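Cyclopropane-fatty-acyl-phospholipid synthase 1 (Mycobacterium tuberculosis, PDB 1KPH) transfers a methylene group from S-adenosyl-L-methionine to a double bond of an alpha mycolic acid, forming the distal cyclopropane ring. Local coordinates at residues A[12-17]-A[199-204]; A[182-187]-A[273-278]. All coordinates share one frame; numbering follows the deposited sequence.

Interaction 1: A[12-17]-A[199-204]; sequences VQAHYD and IFPGGR. With 10A (didecyl-dimethyl-ammonium), chain G; SAH (S-adenosyl-L-homocysteine), chain F.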
ATOM      1  N   VAL A  12       5.905   6.115  10.528  1.00 25.81           N
ATOM      2  CA  VAL A  12       5.611   6.086   9.103  1.00 24.41           C
ATOM      3  C   VAL A  12       6.598   6.969   8.368  1.00 25.32           C
ATOM      4  O   VAL A  12       7.165   6.566   7.355  1.00 26.04           O
ATOM      5  CB  VAL A  12       4.175   6.562   8.826  1.00 23.35           C
ATOM      6  CG1 VAL A  12       3.940   6.689   7.327  1.00 23.17           C
ATOM      7  CG2 VAL A  12       3.192   5.572   9.426  1.00 21.35           C
ATOM      8  N   GLN A  13       6.813   8.174   8.890  1.00 24.94           N
ATOM      9  CA  GLN A  13       7.746   9.109   8.279  1.00 25.74           C
ATOM     10  C   GLN A  13       9.168   8.565   8.311  1.00 25.90           C
ATOM     11  O   GLN A  13       9.993   8.910   7.463  1.00 25.41           O
ATOM     12  CB  GLN A  13       7.689  10.461   8.996  1.00 25.63           C
ATOM     13  CG  GLN A  13       6.463  11.290   8.645  1.00 25.87           C
ATOM     14  CD  GLN A  13       6.383  12.580   9.443  1.00 28.81           C
ATOM     15  OE1 GLN A  13       7.400  13.222   9.708  1.00 28.91           O
ATOM     16  NE2 GLN A  13       5.171  12.974   9.813  1.00 27.33           N
ATOM     17  N   ALA A  14       9.456   7.711   9.290  1.00 25.86           N
ATOM     18  CA  ALA A  14      10.790   7.130   9.407  1.00 25.87           C
ATOM     19  C   ALA A  14      11.192   6.438   8.109  1.00 26.30           C
ATOM     20  O   ALA A  14      12.360   6.458   7.714  1.00 26.85           O
ATOM     21  CB  ALA A  14      10.829   6.136  10.565  1.00 26.63           C
ATOM     22  N   HIS A  15      10.215   5.839   7.435  1.00 24.73           N
ATOM     23  CA  HIS A  15      10.481   5.130   6.191  1.00 24.22           C
ATOM     24  C   HIS A  15      10.315   5.964   4.919  1.00 22.66           C
ATOM     25  O   HIS A  15      11.262   6.116   4.150  1.00 24.20           O
ATOM     26  CB  HIS A  15       9.578   3.898   6.088  1.00 21.41           C
ATOM     27  CG  HIS A  15       9.885   3.025   4.909  1.00 22.90           C
ATOM     28  ND1 HIS A  15      10.835   2.028   4.948  1.00 20.17           N
ATOM     29  CD2 HIS A  15       9.402   3.035   3.643  1.00 21.53           C
ATOM     30  CE1 HIS A  15      10.926   1.462   3.758  1.00 21.33           C
ATOM     31  NE2 HIS A  15      10.067   2.055   2.947  1.00 20.54           N
ATOM     32  N   TYR A  16       9.122   6.512   4.709  1.00 24.37           N
ATOM     33  CA  TYR A  16       8.830   7.271   3.490  1.00 24.69           C
ATOM     34  C   TYR A  16       9.419   8.668   3.335  1.00 26.11           C
ATOM     35  O   TYR A  16       9.476   9.188   2.218  1.00 24.91           O
ATOM     36  CB  TYR A  16       7.317   7.327   3.266  1.00 22.89           C
ATOM     37  CG  TYR A  16       6.666   5.962   3.317  1.00 21.83           C
ATOM     38  CD1 TYR A  16       6.152   5.461   4.511  1.00 21.03           C
ATOM     39  CD2 TYR A  16       6.602   5.153   2.181  1.00 18.93           C
ATOM     40  CE1 TYR A  16       5.589   4.186   4.578  1.00 22.83           C
ATOM     41  CE2 TYR A  16       6.042   3.876   2.239  1.00 21.44           C
ATOM     42  CZ  TYR A  16       5.538   3.399   3.440  1.00 22.40           C
ATOM     43  OH  TYR A  16       4.983   2.138   3.508  1.00 22.47           O
ATOM     44  N   ASP A  17       9.850   9.290   4.426  1.00 25.87           N
ATOM     45  CA  ASP A  17      10.441  10.615   4.295  1.00 27.11           C
ATOM     46  C   ASP A  17      11.955  10.539   4.218  1.00 27.69           C
ATOM     47  O   ASP A  17      12.649  11.537   4.409  1.00 28.49           O
ATOM     48  CB  ASP A  17      10.011  11.533   5.440  1.00 28.23           C
ATOM     49  CG  ASP A  17       8.611  12.074   5.247  1.00 29.73           C
ATOM     50  OD1 ASP A  17       8.203  12.247   4.077  1.00 29.30           O
ATOM     51  OD2 ASP A  17       7.925  12.340   6.256  1.00 32.31           O
ATOM     52  N   ILE A 199      13.169  -1.281   8.962  1.00 25.21           N
ATOM     53  CA  ILE A 199      12.502  -0.832   7.738  1.00 23.87           C
ATOM     54  C   ILE A 199      11.162  -0.148   8.001  1.00 23.66           C
ATOM     55  O   ILE A 199      10.958   1.008   7.624  1.00 23.98           O
ATOM     56  CB  ILE A 199      12.261  -2.015   6.766  1.00 23.86           C
ATOM     57  CG1 ILE A 199      13.555  -2.812   6.574  1.00 21.22           C
ATOM     58  CG2 ILE A 199      11.768  -1.491   5.417  1.00 24.51           C
ATOM     59  CD1 ILE A 199      14.696  -2.021   5.986  1.00 22.24           C
ATOM     60  N   PHE A 200      10.245  -0.862   8.645  1.00 21.66           N
ATOM     61  CA  PHE A 200       8.937  -0.298   8.933  1.00 19.92           C
ATOM     62  C   PHE A 200       8.612  -0.274  10.421  1.00 19.10           C
ATOM     63  O   PHE A 200       7.915  -1.154  10.929  1.00 17.19           O
ATOM     64  CB  PHE A 200       7.850  -1.072   8.188  1.00 19.88           C
ATOM     65  CG  PHE A 200       8.003  -1.044   6.693  1.00 20.86           C
ATOM     66  CD1 PHE A 200       8.364  -2.193   5.996  1.00 20.29           C
ATOM     67  CD2 PHE A 200       7.786   0.131   5.981  1.00 21.09           C
ATOM     68  CE1 PHE A 200       8.508  -2.172   4.610  1.00 21.82           C
ATOM     69  CE2 PHE A 200       7.928   0.161   4.595  1.00 20.80           C
ATOM     70  CZ  PHE A 200       8.289  -0.995   3.909  1.00 20.11           C
ATOM     71  N   PRO A 201       9.125   0.735  11.141  1.00 18.78           N
ATOM     72  CA  PRO A 201       8.855   0.841  12.576  1.00 20.30           C
ATOM     73  C   PRO A 201       7.346   0.891  12.801  1.00 19.82           C
ATOM     74  O   PRO A 201       6.642   1.667  12.150  1.00 18.23           O
ATOM     75  CB  PRO A 201       9.529   2.159  12.956  1.00 21.12           C
ATOM     76  CG  PRO A 201      10.672   2.235  11.997  1.00 21.12           C
ATOM     77  CD  PRO A 201      10.044   1.798  10.701  1.00 19.41           C
ATOM     78  N   GLY A 202       6.850   0.052  13.703  1.00 20.81           N
ATOM     79  CA  GLY A 202       5.426   0.042  13.998  1.00 23.05           C
ATOM     80  C   GLY A 202       4.597  -0.833  13.079  1.00 23.78           C
ATOM     81  O   GLY A 202       3.398  -1.003  13.292  1.00 23.57           O
ATOM     82  N   GLY A 203       5.231  -1.390  12.054  1.00 25.33           N
ATOM     83  CA  GLY A 203       4.513  -2.245  11.126  1.00 26.33           C
ATOM     84  C   GLY A 203       3.943  -3.490  11.782  1.00 26.74           C
ATOM     85  O   GLY A 203       4.490  -3.996  12.761  1.00 26.76           O
ATOM     86  N   ARG A 204       2.843  -3.992  11.231  1.00 26.70           N
ATOM     87  CA  ARG A 204       2.185  -5.178  11.760  1.00 26.67           C
ATOM     88  C   ARG A 204       1.324  -5.800  10.662  1.00 26.24           C
ATOM     89  O   ARG A 204       0.533  -5.108  10.025  1.00 25.08           O
ATOM     90  CB  ARG A 204       1.307  -4.780  12.944  1.00 28.60           C
ATOM     91  CG  ARG A 204       0.620  -5.929  13.656  1.00 31.91           C
ATOM     92  CD  ARG A 204       1.547  -6.664  14.611  1.00 34.77           C
ATOM     93  NE  ARG A 204       0.782  -7.531  15.505  1.00 39.24           N
ATOM     94  CZ  ARG A 204       1.309  -8.292  16.458  1.00 40.65           C
ATOM     95  NH1 ARG A 204       2.622  -8.305  16.654  1.00 42.74           N
ATOM     96  NH2 ARG A 204       0.521  -9.040  17.219  1.00 38.99           N
TER
HETATM   97  C1  10A G1901       5.485  -8.895  10.685  1.00 36.09           C
HETATM   98  C2  10A G1901       5.662  -7.373  10.649  1.00 34.27           C
HETATM   99  C3  10A G1901       5.239  -6.826   9.281  1.00 33.88           C
HETATM  100  C4  10A G1901       5.383  -5.308   9.096  1.00 32.24           C
HETATM  101  C5  10A G1901       4.917  -4.981   7.670  1.00 30.66           C
HETATM  102  C6  10A G1901       5.043  -3.509   7.249  1.00 28.05           C
HETATM  103  C7  10A G1901       4.562  -3.472   5.790  1.00 29.24           C
HETATM  104  C8  10A G1901       4.742  -2.128   5.079  1.00 26.89           C
HETATM  105  C9  10A G1901       4.274  -2.299   3.617  1.00 26.68           C
HETATM  106  C10 10A G1901       4.626  -1.056   2.800  1.00 23.43           C
HETATM  107  N1  10A G1901       4.494  -1.011   1.269  1.00 21.58           N
HETATM  108  C11 10A G1901       5.031   0.339   0.842  1.00 21.38           C
HETATM  109  C12 10A G1901       3.050  -1.058   0.838  1.00 19.95           C
HETATM  110  C13 10A G1901       5.202  -2.126   0.483  1.00 21.33           C
HETATM  111  C14 10A G1901       6.728  -2.422   0.624  1.00 21.43           C
HETATM  112  C15 10A G1901       7.225  -3.775   0.060  1.00 20.82           C
HETATM  113  C16 10A G1901       6.684  -5.090   0.670  1.00 22.18           C
HETATM  114  C17 10A G1901       7.096  -5.305   2.140  1.00 25.36           C
HETATM  115  C18 10A G1901       6.578  -6.627   2.720  1.00 26.41           C
HETATM  116  C19 10A G1901       7.032  -6.785   4.178  1.00 28.56           C
HETATM  117  C20 10A G1901       6.547  -8.139   4.719  1.00 31.07           C
HETATM  118  C21 10A G1901       7.008  -8.365   6.161  1.00 32.57           C
HETATM  119  C22 10A G1901       6.513  -9.737   6.621  1.00 34.49           C
HETATM  120  N   SAH F1900      -0.917   3.452  -1.686  1.00 14.24           N
HETATM  121  CA  SAH F1900       0.364   3.901  -2.232  1.00 15.47           C
HETATM  122  CB  SAH F1900       1.440   4.011  -1.130  1.00 16.21           C
HETATM  123  CG  SAH F1900       1.636   2.820  -0.165  1.00 17.98           C
HETATM  124  C   SAH F1900       0.859   2.950  -3.336  1.00 15.03           C
HETATM  125  OXT SAH F1900       1.841   3.293  -4.018  1.00 16.36           O
HETATM  126  C5' SAH F1900       1.974   3.327   2.579  1.00 19.73           C
HETATM  127  C4' SAH F1900       1.210   4.644   2.558  1.00 20.50           C
HETATM  128  O4' SAH F1900       0.128   4.689   3.529  1.00 23.41           O
HETATM  129  C3' SAH F1900       2.096   5.855   2.843  1.00 21.55           C
HETATM  130  O3' SAH F1900       1.767   6.911   1.903  1.00 21.00           O
HETATM  131  C2' SAH F1900       1.747   6.224   4.264  1.00 21.34           C
HETATM  132  O2' SAH F1900       2.016   7.598   4.551  1.00 19.57           O
HETATM  133  C1' SAH F1900       0.298   5.881   4.335  1.00 22.11           C
HETATM  134  N9  SAH F1900      -0.191   5.671   5.702  1.00 22.41           N
HETATM  135  C8  SAH F1900       0.281   4.887   6.709  1.00 24.07           C
HETATM  136  N7  SAH F1900      -0.376   4.903   7.826  1.00 24.85           N
HETATM  137  C5  SAH F1900      -1.406   5.798   7.538  1.00 25.34           C
HETATM  138  C6  SAH F1900      -2.604   6.348   8.346  1.00 26.25           C
HETATM  139  N6  SAH F1900      -2.859   5.991   9.615  1.00 25.78           N
HETATM  140  N1  SAH F1900      -3.425   7.241   7.700  1.00 27.41           N
HETATM  141  C2  SAH F1900      -3.157   7.592   6.413  1.00 25.81           C
HETATM  142  N3  SAH F1900      -2.146   7.179   5.609  1.00 24.31           N
HETATM  143  C4  SAH F1900      -1.304   6.277   6.243  1.00 25.13           C
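The wall between the cofactor site of this Rossmann-type methyltransferase and the pocket holding the decyl chains of didecyl-dimethyl-ammonium, probably the place of the lipid substrate, forms where His15 and Tyr16, at the C-terminal end of helix 9-16, meet Ile199 and Phe200 in the loop after helix 186-199. Phe200 pushes CE2 over the centre of the imidazole of His15, 3.2 Å above its plane. The two rings are tilted by 36°, their centroids 4.1 Å apart, an oblique pair. With CG anti to the backbone N (chi1 -174°), the His15 ring swings across to the loop, and ND1 donates to Ile199 O at 2.9 Å. That bond is bent (N-H...O 135°), the donor above the carbonyl plane. NE2 is held by Tyr33 OH, so both ring nitrogens have partners and the ring flip is fixed. Behind it, His15 CD2 covers one face of Tyr16, while C3' of S-adenosyl-L-homocysteine lies over the opposite face. Tyr16 OH is hydrogen-bonded to His141 NE2 and also approaches C11 of didecyl-dimethyl-ammonium at 3.2 Å. Ile199 CG2 sits toward the rim of one Phe200 face, and C8 of didecyl-dimethyl-ammonium lies 3.6 Å above the centre of the other. A type II turn from Phe200 to Gly203 carries the loop along the tail, bringing Gly203 C within 3.5 Å of C4 of the same ammonium ligand.

Interaction 2: A[182-187]-A[273-278]; sequences LPMSFT and FRIGYI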
ATOM      1  N   LEU A 182       6.168 -25.639   6.424  1.00 72.04           N
ATOM      2  CA  LEU A 182       7.110 -24.598   6.044  1.00 71.70           C
ATOM      3  C   LEU A 182       8.299 -24.543   6.998  1.00 71.42           C
ATOM      4  O   LEU A 182       8.149 -24.206   8.172  1.00 71.26           O
ATOM      5  CB  LEU A 182       6.401 -23.243   6.023  1.00 71.69           C
ATOM      6  CG  LEU A 182       5.211 -23.114   5.067  1.00 72.27           C
ATOM      7  CD1 LEU A 182       4.519 -21.777   5.284  1.00 72.21           C
ATOM      8  CD2 LEU A 182       5.688 -23.248   3.626  1.00 72.47           C
ATOM      9  N   PRO A 183       9.502 -24.874   6.500  1.00 71.07           N
ATOM     10  CA  PRO A 183      10.712 -24.853   7.325  1.00 70.86           C
ATOM     11  C   PRO A 183      11.083 -23.419   7.692  1.00 70.45           C
ATOM     12  O   PRO A 183      10.214 -22.552   7.775  1.00 70.59           O
ATOM     13  CB  PRO A 183      11.751 -25.505   6.418  1.00 71.07           C
ATOM     14  CG  PRO A 183      11.322 -25.044   5.059  1.00 71.06           C
ATOM     15  CD  PRO A 183       9.822 -25.249   5.110  1.00 71.06           C
ATOM     16  N   MET A 184      12.371 -23.178   7.916  1.00 69.51           N
ATOM     17  CA  MET A 184      12.849 -21.840   8.252  1.00 68.30           C
ATOM     18  C   MET A 184      12.232 -21.318   9.548  1.00 67.04           C
ATOM     19  O   MET A 184      12.881 -21.330  10.594  1.00 68.10           O
ATOM     20  CB  MET A 184      12.533 -20.892   7.097  1.00 69.23           C
ATOM     21  CG  MET A 184      12.977 -21.438   5.750  1.00 70.46           C
ATOM     22  SD  MET A 184      12.231 -20.582   4.356  1.00 72.79           S
ATOM     23  CE  MET A 184      13.482 -19.317   4.039  1.00 73.37           C
ATOM     24  N   SER A 185      10.980 -20.865   9.467  1.00 64.77           N
ATOM     25  CA  SER A 185      10.247 -20.334  10.618  1.00 62.24           C
ATOM     26  C   SER A 185      11.079 -19.333  11.415  1.00 60.11           C
ATOM     27  O   SER A 185      10.868 -18.125  11.310  1.00 59.43           O
ATOM     28  CB  SER A 185       9.784 -21.477  11.531  1.00 62.74           C
ATOM     29  OG  SER A 185      10.876 -22.251  11.999  1.00 64.68           O
ATOM     30  N   PHE A 186      12.012 -19.841  12.217  1.00 57.40           N
ATOM     31  CA  PHE A 186      12.890 -18.992  13.014  1.00 54.24           C
ATOM     32  C   PHE A 186      13.473 -17.914  12.111  1.00 51.58           C
ATOM     33  O   PHE A 186      13.499 -16.736  12.470  1.00 51.96           O
ATOM     34  CB  PHE A 186      14.029 -19.821  13.622  1.00 54.64           C
ATOM     35  CG  PHE A 186      13.596 -20.739  14.731  1.00 54.78           C
ATOM     36  CD1 PHE A 186      14.465 -21.706  15.220  1.00 54.64           C
ATOM     37  CD2 PHE A 186      12.330 -20.627  15.299  1.00 55.70           C
ATOM     38  CE1 PHE A 186      14.083 -22.550  16.260  1.00 55.65           C
ATOM     39  CE2 PHE A 186      11.936 -21.467  16.341  1.00 55.85           C
ATOM     40  CZ  PHE A 186      12.815 -22.431  16.822  1.00 55.81           C
ATOM     41  N   THR A 187      13.940 -18.327  10.937  1.00 48.08           N
ATOM     42  CA  THR A 187      14.511 -17.397   9.974  1.00 45.43           C
ATOM     43  C   THR A 187      13.454 -16.366   9.600  1.00 42.96           C
ATOM     44  O   THR A 187      13.742 -15.173   9.499  1.00 41.48           O
ATOM     45  CB  THR A 187      14.974 -18.130   8.703  1.00 45.61           C
ATOM     46  OG1 THR A 187      16.000 -19.069   9.045  1.00 46.11           O
ATOM     47  CG2 THR A 187      15.519 -17.139   7.686  1.00 45.29           C
ATOM     48  N   PHE A 273       7.640 -14.120  -0.266  1.00 27.61           N
ATOM     49  CA  PHE A 273       6.447 -14.273  -1.088  1.00 27.02           C
ATOM     50  C   PHE A 273       6.583 -15.498  -1.978  1.00 28.29           C
ATOM     51  O   PHE A 273       5.607 -16.207  -2.220  1.00 28.27           O
ATOM     52  CB  PHE A 273       6.201 -13.030  -1.952  1.00 23.70           C
ATOM     53  CG  PHE A 273       5.489 -11.917  -1.224  1.00 21.28           C
ATOM     54  CD1 PHE A 273       6.175 -10.782  -0.812  1.00 18.14           C
ATOM     55  CD2 PHE A 273       4.130 -12.020  -0.935  1.00 20.62           C
ATOM     56  CE1 PHE A 273       5.521  -9.762  -0.120  1.00 20.03           C
ATOM     57  CE2 PHE A 273       3.463 -11.007  -0.244  1.00 18.49           C
ATOM     58  CZ  PHE A 273       4.161  -9.877   0.164  1.00 19.58           C
ATOM     59  N   ARG A 274       7.801 -15.748  -2.454  1.00 29.21           N
ATOM     60  CA  ARG A 274       8.062 -16.894  -3.317  1.00 31.17           C
ATOM     61  C   ARG A 274       7.729 -18.209  -2.608  1.00 32.19           C
ATOM     62  O   ARG A 274       7.090 -19.084  -3.190  1.00 34.92           O
ATOM     63  CB  ARG A 274       9.531 -16.903  -3.765  1.00 29.53           C
ATOM     64  CG  ARG A 274       9.728 -17.002  -5.279  1.00 29.26           C
ATOM     65  CD  ARG A 274      11.187 -17.282  -5.648  1.00 28.28           C
ATOM     66  NE  ARG A 274      12.089 -16.205  -5.244  1.00 27.68           N
ATOM     67  CZ  ARG A 274      12.165 -15.020  -5.845  1.00 26.56           C
ATOM     68  NH1 ARG A 274      11.395 -14.751  -6.891  1.00 27.66           N
ATOM     69  NH2 ARG A 274      13.003 -14.098  -5.390  1.00 26.16           N
ATOM     70  N   ILE A 275       8.144 -18.339  -1.350  1.00 33.26           N
ATOM     71  CA  ILE A 275       7.892 -19.557  -0.582  1.00 34.14           C
ATOM     72  C   ILE A 275       6.489 -19.620   0.030  1.00 33.68           C
ATOM     73  O   ILE A 275       6.040 -20.683   0.458  1.00 32.38           O
ATOM     74  CB  ILE A 275       8.949 -19.738   0.536  1.00 35.33           C
ATOM     75  CG1 ILE A 275       8.749 -21.090   1.224  1.00 37.76           C
ATOM     76  CG2 ILE A 275       8.850 -18.607   1.543  1.00 37.51           C
ATOM     77  CD1 ILE A 275       9.847 -21.451   2.199  1.00 38.16           C
ATOM     78  N   GLY A 276       5.803 -18.481   0.083  1.00 33.43           N
ATOM     79  CA  GLY A 276       4.452 -18.467   0.612  1.00 32.12           C
ATOM     80  C   GLY A 276       4.209 -18.133   2.073  1.00 31.83           C
ATOM     81  O   GLY A 276       3.101 -18.353   2.565  1.00 31.97           O
ATOM     82  N   TYR A 277       5.206 -17.606   2.779  1.00 31.62           N
ATOM     83  CA  TYR A 277       4.999 -17.264   4.185  1.00 31.93           C
ATOM     84  C   TYR A 277       4.132 -16.021   4.313  1.00 29.07           C
ATOM     85  O   TYR A 277       3.507 -15.797   5.347  1.00 27.99           O
ATOM     86  CB  TYR A 277       6.329 -17.048   4.913  1.00 35.61           C
ATOM     87  CG  TYR A 277       7.117 -18.320   5.127  1.00 41.00           C
ATOM     88  CD1 TYR A 277       8.136 -18.386   6.080  1.00 41.92           C
ATOM     89  CD2 TYR A 277       6.855 -19.457   4.364  1.00 43.45           C
ATOM     90  CE1 TYR A 277       8.873 -19.558   6.264  1.00 44.23           C
ATOM     91  CE2 TYR A 277       7.582 -20.625   4.538  1.00 45.44           C
ATOM     92  CZ  TYR A 277       8.588 -20.672   5.485  1.00 45.48           C
ATOM     93  OH  TYR A 277       9.302 -21.839   5.638  1.00 47.64           O
ATOM     94  N   ILE A 278       4.104 -15.211   3.262  1.00 26.93           N
ATOM     95  CA  ILE A 278       3.285 -14.006   3.261  1.00 25.10           C
ATOM     96  C   ILE A 278       2.491 -13.933   1.967  1.00 23.09           C
ATOM     97  O   ILE A 278       2.882 -14.506   0.950  1.00 22.07           O
ATOM     98  CB  ILE A 278       4.138 -12.730   3.433  1.00 26.13           C
ATOM     99  CG1 ILE A 278       5.283 -12.718   2.423  1.00 26.01           C
ATOM    100  CG2 ILE A 278       4.668 -12.658   4.863  1.00 27.33           C
ATOM    101  CD1 ILE A 278       6.227 -11.545   2.602  1.00 27.07           C
TER
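The phenol ring of Tyr277 slots between Leu182 and Met184: the leucine side chain approaches one side of the ring obliquely, Met184 SD comes obliquely from the other, and at the edge, near the ring plane, lie Pro183 O and Ser185 N. Phe188 adds an edge-to-face contact from the first turn of helix 186-199. Tyr277 follows a Schellman motif that ends helix 256-275, with Gly276 at the C-prime position in positive phi; Tyr277 N turns back to Met272 O and Gly276 N weakly to Phe273 O. The contact thus packs the C-terminal end of one helix against the loop leading into the N-terminal end of another.

Leu182 and Tyr277 run past each other in opposite directions. Leu182 CB sits 3.2 Å from Tyr277 CE2, and Leu182 CD1 reaches further back along the ring, 3.4 Å from Tyr277 CD2. Met184 makes an oblique Met-aromatic contact, its sulfur 4.6 Å from the ring centroid and 46° off the normal. A bend at chi3 (92°) turns CE of this exposed side chain away from Ile275 and the ring, so that the sulfur makes the contact. On the helix side, Ile275 has CG1 anti to its backbone N (chi1 -174°), an extended chain that delivers CD1 to Met184 SD. Leu182 CD2 makes a looser apolar approach to Ile275 CG1 at 4.4 Å.

The polar link is the hydroxyl of Tyr277, modelled as donor to Pro183 O; at 2.4 Å the bond is implausibly short and its exact length doubtful. Pro183 N is close by but has no hydrogen to offer. The pyrrolidine of Pro183 crosses the tyrosine side chain at about a right angle, with Pro183 CD 3.5 Å from Tyr277 OH.

From the N terminus, helix 9-16 comes first, and interaction 1 closes a long loop from it to residues 199-204, spanning the five strands from 67-71 to 163-171. Interaction 2 starts within that loop, at 182-187, and closes outside it at 273-278, so the two contacts cross. Helix 186-199 joins them, with interaction 2 at its start and interaction 1 at its end. Helix 256-275 runs alongside: Tyr265 meets Ile199 and Phe200, and the far end enters interaction 2 before strand 278-286 returns to the sheet. The centres are 23 Å apart and the contacts do not touch, yet Phe200 and Ile278 both contact didecyl-dimethyl-ammonium.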